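Local coordinates for protein NADP-dependent glyceraldehyde-3-phosphate dehydrogenase (Bacillus halodurans, PDB 3PRL) that probably oxidises glyceraldehyde 3-phosphate to 3-phosphoglycerate with NADP+ as hydride acceptor, without incorporating inorganic phosphate, at residues Leu276-Ile281 / Asp307-Asn312. Sequence-based numbering, arbitrary orientation.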
ATOM      1  N   LEU D 276     -30.830  -0.415 -22.784  1.00 40.14           N
ATOM      2  CA  LEU D 276     -29.485  -0.048 -22.310  1.00 39.17           C
ATOM      3  C   LEU D 276     -28.368  -0.837 -23.010  1.00 37.87           C
ATOM      4  O   LEU D 276     -27.344  -0.268 -23.416  1.00 37.14           O
ATOM      5  CB  LEU D 276     -29.400  -0.223 -20.781  1.00 39.56           C
ATOM      6  CG  LEU D 276     -28.112   0.095 -20.002  1.00 41.29           C
ATOM      7  CD1 LEU D 276     -27.584   1.505 -20.298  1.00 38.47           C
ATOM      8  CD2 LEU D 276     -28.342  -0.091 -18.492  1.00 38.72           C
ATOM      9  N   THR D 277     -28.564  -2.145 -23.147  1.00 37.37           N
ATOM     10  CA  THR D 277     -27.613  -2.977 -23.884  1.00 35.94           C
ATOM     11  C   THR D 277     -27.452  -2.480 -25.326  1.00 35.31           C
ATOM     12  O   THR D 277     -26.336  -2.215 -25.764  1.00 34.48           O
ATOM     13  CB  THR D 277     -28.031  -4.456 -23.893  1.00 36.14           C
ATOM     14  OG1 THR D 277     -28.225  -4.914 -22.550  1.00 34.08           O
ATOM     15  CG2 THR D 277     -26.970  -5.309 -24.587  1.00 33.78           C
ATOM     16  N   ALA D 278     -28.565  -2.343 -26.048  1.00 35.65           N
ATOM     17  CA  ALA D 278     -28.525  -1.875 -27.439  1.00 35.46           C
ATOM     18  C   ALA D 278     -27.776  -0.542 -27.565  1.00 34.63           C
ATOM     19  O   ALA D 278     -26.988  -0.337 -28.495  1.00 34.08           O
ATOM     20  CB  ALA D 278     -29.942  -1.762 -28.023  1.00 36.25           C
ATOM     21  N   SER D 279     -28.032   0.354 -26.617  1.00 34.53           N
ATOM     22  CA  SER D 279     -27.395   1.659 -26.606  1.00 34.08           C
ATOM     23  C   SER D 279     -25.896   1.581 -26.276  1.00 32.50           C
ATOM     24  O   SER D 279     -25.090   2.198 -26.961  1.00 32.06           O
ATOM     25  CB  SER D 279     -28.124   2.603 -25.655  1.00 34.62           C
ATOM     26  OG  SER D 279     -27.616   3.912 -25.800  1.00 39.46           O
ATOM     27  N   GLN D 280     -25.527   0.810 -25.258  1.00 32.10           N
ATOM     28  CA  GLN D 280     -24.100   0.608 -24.931  1.00 31.30           C
ATOM     29  C   GLN D 280     -23.367  -0.038 -26.114  1.00 31.52           C
ATOM     30  O   GLN D 280     -22.284   0.410 -26.509  1.00 31.81           O
ATOM     31  CB  GLN D 280     -23.925  -0.231 -23.650  1.00 30.99           C
ATOM     32  CG  GLN D 280     -24.283   0.489 -22.316  1.00 29.76           C
ATOM     33  CD  GLN D 280     -23.338   1.655 -21.970  1.00 30.42           C
ATOM     34  OE1 GLN D 280     -22.209   1.455 -21.535  1.00 28.71           O
ATOM     35  NE2 GLN D 280     -23.816   2.880 -22.152  1.00 29.58           N
ATOM     36  N   ILE D 281     -23.974  -1.075 -26.688  1.00 31.66           N
ATOM     37  CA  ILE D 281     -23.407  -1.776 -27.849  1.00 31.68           C
ATOM     38  C   ILE D 281     -23.082  -0.839 -29.014  1.00 31.95           C
ATOM     39  O   ILE D 281     -21.938  -0.805 -29.468  1.00 31.58           O
ATOM     40  CB  ILE D 281     -24.280  -2.992 -28.295  1.00 32.07           C
ATOM     41  CG1 ILE D 281     -24.169  -4.121 -27.269  1.00 30.20           C
ATOM     42  CG2 ILE D 281     -23.845  -3.537 -29.641  1.00 30.50           C
ATOM     43  CD1 ILE D 281     -22.798  -4.265 -26.677  1.00 31.19           C
ATOM     44  N   ASP D 307     -34.052 -11.433 -31.345  1.00 43.38           N
ATOM     45  CA  ASP D 307     -34.871 -10.621 -32.238  1.00 44.48           C
ATOM     46  C   ASP D 307     -35.043  -9.205 -31.701  1.00 44.34           C
ATOM     47  O   ASP D 307     -34.823  -8.227 -32.422  1.00 44.21           O
ATOM     48  CB  ASP D 307     -36.252 -11.263 -32.444  1.00 45.62           C
ATOM     49  CG  ASP D 307     -36.217 -12.451 -33.386  1.00 45.32           C
ATOM     50  OD1 ASP D 307     -35.134 -12.791 -33.909  1.00 45.79           O
ATOM     51  OD2 ASP D 307     -37.289 -13.054 -33.612  1.00 47.47           O
ATOM     52  N   GLN D 308     -35.421  -9.101 -30.431  1.00 44.27           N
ATOM     53  CA  GLN D 308     -35.732  -7.804 -29.845  1.00 44.25           C
ATOM     54  C   GLN D 308     -34.515  -6.880 -29.730  1.00 42.76           C
ATOM     55  O   GLN D 308     -34.622  -5.700 -30.026  1.00 42.65           O
ATOM     56  CB  GLN D 308     -36.453  -7.958 -28.499  1.00 45.21           C
ATOM     57  CG  GLN D 308     -37.048  -6.654 -27.954  1.00 47.32           C
ATOM     58  CD  GLN D 308     -37.866  -5.888 -28.996  1.00 46.05           C
ATOM     59  OE1 GLN D 308     -39.034  -6.201 -29.247  1.00 49.10           O
ATOM     60  NE2 GLN D 308     -37.250  -4.873 -29.601  1.00 47.49           N
ATOM     61  N   LEU D 309     -33.370  -7.418 -29.306  1.00 41.57           N
ATOM     62  CA  LEU D 309     -32.139  -6.618 -29.188  1.00 40.13           C
ATOM     63  C   LEU D 309     -31.660  -6.116 -30.552  1.00 40.19           C
ATOM     64  O   LEU D 309     -31.365  -4.933 -30.720  1.00 39.43           O
ATOM     65  CB  LEU D 309     -31.031  -7.419 -28.502  1.00 39.14           C
ATOM     66  CG  LEU D 309     -29.646  -6.754 -28.442  1.00 39.72           C
ATOM     67  CD1 LEU D 309     -29.615  -5.662 -27.378  1.00 37.60           C
ATOM     68  CD2 LEU D 309     -28.539  -7.781 -28.228  1.00 37.55           C
ATOM     69  N   VAL D 310     -31.612  -7.026 -31.522  1.00 41.19           N
ATOM     70  CA  VAL D 310     -31.151  -6.714 -32.875  1.00 41.61           C
ATOM     71  C   VAL D 310     -32.106  -5.758 -33.598  1.00 43.03           C
ATOM     72  O   VAL D 310     -31.696  -5.022 -34.501  1.00 43.25           O
ATOM     73  CB  VAL D 310     -30.832  -8.009 -33.680  1.00 41.47           C
ATOM     74  CG1 VAL D 310     -32.077  -8.640 -34.256  1.00 41.79           C
ATOM     75  CG2 VAL D 310     -29.813  -7.724 -34.762  1.00 40.21           C
ATOM     76  N   ALA D 311     -33.371  -5.761 -33.171  1.00 44.06           N
ATOM     77  CA  ALA D 311     -34.340  -4.751 -33.583  1.00 44.95           C
ATOM     78  C   ALA D 311     -33.967  -3.374 -33.017  1.00 44.14           C
ATOM     79  O   ALA D 311     -33.936  -2.382 -33.756  1.00 43.74           O
ATOM     80  CB  ALA D 311     -35.774  -5.155 -33.165  1.00 46.06           C
ATOM     81  N   ASN D 312     -33.674  -3.318 -31.715  1.00 43.77           N
ATOM     82  CA  ASN D 312     -33.258  -2.063 -31.077  1.00 43.45           C
ATOM     83  C   ASN D 312     -31.976  -1.536 -31.716  1.00 42.91           C
ATOM     84  O   ASN D 312     -31.930  -0.391 -32.174  1.00 43.21           O
ATOM     85  CB  ASN D 312     -33.059  -2.229 -29.568  1.00 43.02           C
ATOM     86  CG  ASN D 312     -34.228  -2.922 -28.877  1.00 45.54           C
ATOM     87  OD1 ASN D 312     -35.384  -2.827 -29.305  1.00 44.70           O
ATOM     88  ND2 ASN D 312     -33.925  -3.622 -27.788  1.00 43.45           N
TER
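Leu309 reaches Thr277 and Ala278 because its CG lies anti to the backbone N (chi1 174°) and chi2 of 76° then turns CD1 toward them, although the side chain does not start in that direction. Thr277 has its CG2 anti to its own N, and that methyl meets the branch: Thr277 CG2 is 3.9 Å from Leu309 CD1, with the two side chains crossing at about a right angle. The same leucine methyl rests against the start of the next residue, 3.7 Å from Ala278 N, and lies 4.0 Å from Ala278 CB. One methyl thus fills the angle between two successive residues of 276-281.

One turn further along 307-312, Asn312 takes over. Its CB sits 3.5 Å from Ala278 CB, where the backbones come nearest, Ala278 CA and Asn312 CA being 6.0 Å apart. The axes of the two segments come within 9.1 Å and cross at -47°, consistent with so small a side chain at the crossing. Both polar atoms of Asn312 have partners, each bond weak: OD1 accepts from Gln308 NE2 one turn back, and ND2 gives to Leu274 O, at the start of helix 274-286. Thr277 OG1 bonds to Asp273 O, which leaves the methyl for Leu309.

Helix 274-286 is the crossover of a beta-alpha-beta unit between parallel strands 264-268 and 296-302, and helix 303-317 follows the second strand. Thr277 and Leu309 both also touch Val268. The contact therefore joins two neighbouring helices over the sheet of the catalytic domain of the aldehyde dehydrogenase fold, away from the NADP+ site. No hydrogen bond links the two segments directly; their adhesion is that of buried methyl and methylene groups, and the weak hydrogen bond from Asn312 ND2 to Leu274 O adds a polar tie between the two helices.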